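PDB 5OYN: D-xylonate dehydratase from Caulobacter crescentus, which catalyses the dehydration of D-xylonate to 2-dehydro-3-deoxy-D-arabinonate in D-xylose degradation, using a [2Fe-2S] cluster and magnesium, and also dehydrates D-gluconate. Local coordinates for residues 18-23 with 127-132; 118-123 with 149-154. One frame throughout, in Å; residues are numbered along the deposited sequence.

Contact 1: 18-23 with 127-132; sequences FRSRDW and PIDAVV
Two torsions bring Asp129 and Ser20 together. CG of Asp129 stands anti to its own carbonyl carbon (chi1 -66°), and OG of Ser20 sits between its backbone N and carbonyl carbon (chi1 39°). These torsions set the carboxylate against Ser20, beside the N-terminal side of helix 21-24. Asp129 directly precedes strand 130-135, an inner strand of the four-stranded parallel sheet. Asp129 grips Ser20 with both oxygens, each through its syn lone pair. The backbone N of Ser20 gives its hydrogen to OD1 of Asp129 at 3.0 Å. OG of Ser20 donates to OD2 of Asp129. OD2 also takes the backbone N of Ile56, so the buried carboxylate is held from the neighbouring strand as well. Beside it, CB of Phe18 lies 3.1 Å from OD1 of Asp129. The Phe18 side chain crosses the carboxylate at about a right angle, and its ring meets Tyr259 edge-to-face.

Trp23 covers Pro127. Pro127 lies over one face of the indole, and the two side chains cross at about a right angle. This is a CH-pi contact, with CD of Pro127 3.8 Å from the centroid of the five-membered ring of Trp23. CB of Pro127 lies 3.5 Å from CD2 of Trp23. The indole NE1 bonds to the carbonyl of Cys103 of the second subunit, and Arg105 of that subunit makes a cation-pi contact with the ring. A leucine in its place would probably leave Pro127 without its flat cover and the Cys103 carbonyl of the second subunit without its donor.

Arg19 passes Asp129 in the opposite direction, the guanidinium and carboxylate planes nearly perpendicular. Its NE donates to the backbone O of Ile128 at 2.9 Å, with that oxygen 4° out of the guanidinium plane.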
loop_
_atom_site.group_PDB
_atom_site.type_symbol
_atom_site.label_atom_id
_atom_site.label_comp_id
_atom_site.label_asym_id
_atom_site.label_seq_id
_atom_site.Cartn_x
_atom_site.Cartn_y
_atom_site.Cartn_z
ATOM N N PHE A 18 17.679 1.999 -26.085
ATOM C CA PHE A 18 17.249 3.104 -25.254
ATOM C C PHE A 18 18.416 3.625 -24.414
ATOM O O PHE A 18 19.386 2.914 -24.151
ATOM C CB PHE A 18 16.103 2.650 -24.369
ATOM C CG PHE A 18 14.904 2.162 -25.127
ATOM C CD1 PHE A 18 14.002 3.059 -25.673
ATOM C CD2 PHE A 18 14.657 0.807 -25.263
ATOM C CE1 PHE A 18 12.883 2.614 -26.356
ATOM C CE2 PHE A 18 13.538 0.354 -25.945
ATOM C CZ PHE A 18 12.652 1.263 -26.500
ATOM N N ARG A 19 18.324 4.888 -23.992
ATOM C CA ARG A 19 19.404 5.444 -23.177
ATOM C C ARG A 19 19.606 4.650 -21.894
ATOM O O ARG A 19 20.704 4.665 -21.321
ATOM C CB ARG A 19 19.125 6.901 -22.841
ATOM C CG ARG A 19 17.671 7.175 -22.683
ATOM C CD ARG A 19 17.418 8.645 -22.576
ATOM N NE ARG A 19 17.637 9.157 -21.230
ATOM C CZ ARG A 19 18.658 9.931 -20.895
ATOM N NH1 ARG A 19 19.561 10.258 -21.817
ATOM N NH2 ARG A 19 18.775 10.377 -19.649
ATOM N N SER A 20 18.558 3.975 -21.410
ATOM C CA SER A 20 18.725 3.073 -20.277
ATOM C C SER A 20 19.873 2.104 -20.526
ATOM O O SER A 20 20.697 1.870 -19.636
ATOM C CB SER A 20 17.423 2.315 -20.000
ATOM O OG SER A 20 16.759 1.923 -21.191
ATOM N N ARG A 21 19.969 1.570 -21.750
ATOM C CA ARG A 21 21.021 0.613 -22.079
ATOM C C ARG A 21 22.417 1.165 -21.835
ATOM O O ARG A 21 23.350 0.383 -21.666
ATOM C CB ARG A 21 20.897 0.153 -23.530
ATOM C CG ARG A 21 19.561 -0.518 -23.863
ATOM C CD ARG A 21 19.381 -1.831 -23.091
ATOM N NE ARG A 21 18.252 -1.787 -22.148
ATOM C CZ ARG A 21 17.934 -2.770 -21.304
ATOM N NH1 ARG A 21 18.651 -3.889 -21.291
ATOM N NH2 ARG A 21 16.886 -2.650 -20.489
ATOM N N ASP A 22 22.594 2.485 -21.787
ATOM C CA ASP A 22 23.925 2.985 -21.471
ATOM C C ASP A 22 24.302 2.757 -20.011
ATOM O O ASP A 22 25.485 2.845 -19.663
ATOM C CB ASP A 22 24.046 4.463 -21.815
ATOM C CG ASP A 22 25.484 4.956 -21.720
ATOM O OD1 ASP A 22 26.323 4.546 -22.563
ATOM O OD2 ASP A 22 25.781 5.729 -20.781
ATOM N N TRP A 23 23.328 2.471 -19.146
ATOM C CA TRP A 23 23.616 2.080 -17.772
ATOM C C TRP A 23 23.727 0.566 -17.645
ATOM O O TRP A 23 24.669 0.055 -17.031
ATOM C CB TRP A 23 22.522 2.574 -16.825
ATOM C CG TRP A 23 22.593 3.995 -16.366
ATOM C CD1 TRP A 23 22.978 4.432 -15.135
ATOM C CD2 TRP A 23 22.195 5.157 -17.098
ATOM N NE1 TRP A 23 22.877 5.799 -15.064
ATOM C CE2 TRP A 23 22.399 6.269 -16.257
ATOM C CE3 TRP A 23 21.699 5.369 -18.388
ATOM C CZ2 TRP A 23 22.126 7.575 -16.663
ATOM C CZ3 TRP A 23 21.425 6.679 -18.792
ATOM C CH2 TRP A 23 21.638 7.758 -17.931
ATOM N N PRO A 127 18.651 6.174 -15.651
ATOM C CA PRO A 127 18.376 5.434 -16.893
ATOM C C PRO A 127 16.897 5.404 -17.236
ATOM O O PRO A 127 16.264 4.343 -17.211
ATOM C CB PRO A 127 18.911 4.028 -16.592
ATOM C CG PRO A 127 18.799 3.904 -15.138
ATOM C CD PRO A 127 19.085 5.274 -14.573
ATOM N N ILE A 128 16.342 6.571 -17.560
ATOM C CA ILE A 128 14.918 6.737 -17.822
ATOM C C ILE A 128 14.730 6.992 -19.311
ATOM O O ILE A 128 15.420 7.840 -19.893
ATOM C CB ILE A 128 14.334 7.881 -16.976
ATOM C CG1 ILE A 128 14.363 7.491 -15.497
ATOM C CG2 ILE A 128 12.916 8.233 -17.426
ATOM C CD1 ILE A 128 14.327 8.679 -14.564
ATOM N N ASP A 129 13.805 6.253 -19.926
ATOM C CA ASP A 129 13.558 6.353 -21.357
ATOM C C ASP A 129 12.362 7.237 -21.676
ATOM O O ASP A 129 12.499 8.237 -22.383
ATOM C CB ASP A 129 13.348 4.964 -21.946
ATOM C CG ASP A 129 14.588 4.136 -21.863
ATOM O OD1 ASP A 129 15.683 4.729 -22.049
ATOM O OD2 ASP A 129 14.472 2.909 -21.600
ATOM N N ALA A 130 11.183 6.861 -21.202
ATOM C CA ALA A 130 9.983 7.662 -21.339
ATOM C C ALA A 130 9.472 7.999 -19.945
ATOM O O ALA A 130 9.963 7.474 -18.939
ATOM C CB ALA A 130 8.917 6.920 -22.155
ATOM N N VAL A 131 8.473 8.883 -19.882
ATOM C CA VAL A 131 7.929 9.330 -18.607
ATOM C C VAL A 131 6.410 9.448 -18.681
ATOM O O VAL A 131 5.827 9.716 -19.736
ATOM C CB VAL A 131 8.565 10.658 -18.166
ATOM C CG1 VAL A 131 8.068 11.789 -19.026
ATOM C CG2 VAL A 131 8.267 10.917 -16.694
ATOM N N VAL A 132 5.769 9.196 -17.544
ATOM C CA VAL A 132 4.356 9.463 -17.348
ATOM C C VAL A 132 4.265 10.537 -16.278
ATOM O O VAL A 132 4.632 10.302 -15.120
ATOM C CB VAL A 132 3.590 8.205 -16.943
ATOM C CG1 VAL A 132 2.144 8.560 -16.641
ATOM C CG2 VAL A 132 3.687 7.170 -18.040
#

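Contact 2: 118-123 with 149-154; sequences GLVETL and TTVNIP
Val120 and Val151 point at each other, and theirs are the nearest CA atoms across the two segments, 6.2 Å apart. The approach is uneven. Val151 sends its CG2 branch onto the flank of Val120, where it lies 3.8 Å from CB of Val120. CG2 gets there because it stands anti to the carbonyl carbon of Val151, while CG1 is anti to the backbone N (chi1 170°). Both methyls also reach Leu123: CG1 and CG2 of Val151 are each 4.2 Å from CB of Leu123.

Val120 and Leu123 lie three residues apart, so both face helix 141-151 from the same side of helix 109-125. These two helices flank strand 130-135 in sequence, and they belong to successive beta-alpha-beta crossovers of the parallel sheet. Val120 also touches Ala147, one turn earlier on helix 141-151.

Helix 141-151 ends before Asn152, which takes positive phi (63°), and the chain turns toward strand 155-159. Ile153 follows the turn and points back at helix 109-125, where its CD1 meets CD2 of Leu123 at 4.3 Å. Leu123 is thus met by Val151 at its CB and by Ile153 at a terminal methyl. Leu123 also packs on Phe94 of strand 90-95.

Thr150 also turns toward Val120. Its CB lies 4.2 Å from CG1 of Val120, while its OG1 is hydrogen-bonded to the hydroxyl of Tyr116, one turn before Val120.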
loop_
_atom_site.group_PDB
_atom_site.type_symbol
_atom_site.label_atom_id
_atom_site.label_comp_id
_atom_site.label_asym_id
_atom_site.label_seq_id
_atom_site.Cartn_x
_atom_site.Cartn_y
_atom_site.Cartn_z
ATOM N N GLY A 118 14.307 20.032 -10.462
ATOM C CA GLY A 118 14.532 18.694 -9.953
ATOM C C GLY A 118 14.036 17.613 -10.883
ATOM O O GLY A 118 14.619 16.526 -10.940
ATOM N N LEU A 119 12.970 17.881 -11.638
ATOM C CA LEU A 119 12.507 16.839 -12.544
ATOM C C LEU A 119 13.497 16.619 -13.688
ATOM O O LEU A 119 13.781 15.463 -14.043
ATOM C CB LEU A 119 11.110 17.160 -13.064
ATOM C CG LEU A 119 10.419 16.014 -13.815
ATOM C CD1 LEU A 119 10.595 14.664 -13.139
ATOM C CD2 LEU A 119 8.950 16.311 -13.974
ATOM N N VAL A 120 14.072 17.701 -14.251
ATOM C CA VAL A 120 15.031 17.522 -15.349
ATOM C C VAL A 120 16.276 16.783 -14.858
ATOM O O VAL A 120 16.776 15.879 -15.537
ATOM C CB VAL A 120 15.401 18.860 -16.048
ATOM C CG1 VAL A 120 14.181 19.739 -16.303
ATOM C CG2 VAL A 120 16.503 19.637 -15.319
ATOM N N GLU A 121 16.780 17.128 -13.667
ATOM C CA GLU A 121 17.911 16.391 -13.107
ATOM C C GLU A 121 17.624 14.890 -13.076
ATOM O O GLU A 121 18.434 14.084 -13.537
ATOM C CB GLU A 121 18.241 16.899 -11.701
ATOM C CG GLU A 121 19.078 18.190 -11.623
ATOM C CD GLU A 121 20.060 18.384 -12.787
ATOM O OE1 GLU A 121 19.654 19.002 -13.799
ATOM O OE2 GLU A 121 21.238 17.958 -12.683
ATOM N N THR A 122 16.452 14.509 -12.557
ATOM C CA THR A 122 16.062 13.102 -12.477
ATOM C C THR A 122 15.893 12.488 -13.864
ATOM O O THR A 122 16.468 11.435 -14.160
ATOM C CB THR A 122 14.765 12.974 -11.666
ATOM O OG1 THR A 122 14.945 13.558 -10.372
ATOM C CG2 THR A 122 14.334 11.518 -11.518
ATOM N N LEU A 123 15.088 13.122 -14.728
ATOM C CA LEU A 123 14.818 12.545 -16.050
ATOM C C LEU A 123 16.099 12.366 -16.854
ATOM O O LEU A 123 16.261 11.373 -17.576
ATOM C CB LEU A 123 13.850 13.428 -16.829
ATOM C CG LEU A 123 12.395 13.493 -16.384
ATOM C CD1 LEU A 123 11.611 14.286 -17.418
ATOM C CD2 LEU A 123 11.829 12.106 -16.228
ATOM N N THR A 149 10.051 18.608 -21.524
ATOM C CA THR A 149 10.481 19.065 -22.841
ATOM C C THR A 149 11.949 19.477 -22.836
ATOM O O THR A 149 12.675 19.170 -23.789
ATOM C CB THR A 149 9.607 20.211 -23.366
ATOM O OG1 THR A 149 10.014 21.443 -22.773
ATOM C CG2 THR A 149 8.160 19.981 -23.068
ATOM N N THR A 150 12.407 20.160 -21.780
ATOM C CA THR A 150 13.827 20.477 -21.657
ATOM C C THR A 150 14.678 19.240 -21.880
ATOM O O THR A 150 15.675 19.274 -22.609
ATOM C CB THR A 150 14.132 21.077 -20.284
ATOM O OG1 THR A 150 13.495 22.354 -20.154
ATOM C CG2 THR A 150 15.624 21.253 -20.105
ATOM N N VAL A 151 14.292 18.126 -21.266
ATOM C CA VAL A 151 15.041 16.896 -21.468
ATOM C C VAL A 151 14.644 16.247 -22.782
ATOM O O VAL A 151 15.494 15.718 -23.510
ATOM C CB VAL A 151 14.842 15.962 -20.266
ATOM C CG1 VAL A 151 15.410 14.573 -20.553
ATOM C CG2 VAL A 151 15.495 16.580 -19.043
ATOM N N ASN A 152 13.358 16.300 -23.118
ATOM C CA ASN A 152 12.846 15.824 -24.402
ATOM C C ASN A 152 13.072 14.322 -24.563
ATOM O O ASN A 152 13.782 13.865 -25.459
ATOM C CB ASN A 152 13.459 16.601 -25.576
ATOM C CG ASN A 152 12.633 16.484 -26.845
ATOM O OD1 ASN A 152 11.403 16.492 -26.802
ATOM N ND2 ASN A 152 13.307 16.388 -27.985
ATOM N N ILE A 153 12.457 13.560 -23.664
ATOM C CA ILE A 153 12.253 12.126 -23.877
ATOM C C ILE A 153 10.748 11.931 -24.019
ATOM O O ILE A 153 9.984 12.781 -23.538
ATOM C CB ILE A 153 12.836 11.284 -22.730
ATOM C CG1 ILE A 153 12.388 11.822 -21.373
ATOM C CG2 ILE A 153 14.343 11.251 -22.789
ATOM C CD1 ILE A 153 12.470 10.774 -20.257
ATOM N N PRO A 154 10.273 10.868 -24.669
ATOM C CA PRO A 154 8.821 10.719 -24.863
ATOM C C PRO A 154 8.071 10.782 -23.536
ATOM O O PRO A 154 8.436 10.124 -22.559
ATOM C CB PRO A 154 8.686 9.348 -25.533
ATOM C CG PRO A 154 10.040 9.037 -26.085
ATOM C CD PRO A 154 11.033 9.738 -25.229
#

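How the contacts relate
Both contacts are buried, and both touch the second subunit. Contact 2 lies nearer the centre of the chain. Strand 130-135 ties them together: helix 109-125 precedes it and helix 141-151 follows it. Contact 1 joins the N-terminal region to the start of this strand by polar bonds to a carboxylate and a carbonyl, together with the packing of Trp23 on Pro127. Contact 2 packs helix 109-125 on the end of helix 141-151 and the loop after it. Its groups are mainly aliphatic, with no hydrogen bond across it. The two also touch directly. The backbone N of Val131 probably bonds to O of Pro154 at 3.0 Å. Pro154 leads into strand 155-159, the neighbour of strand 130-135.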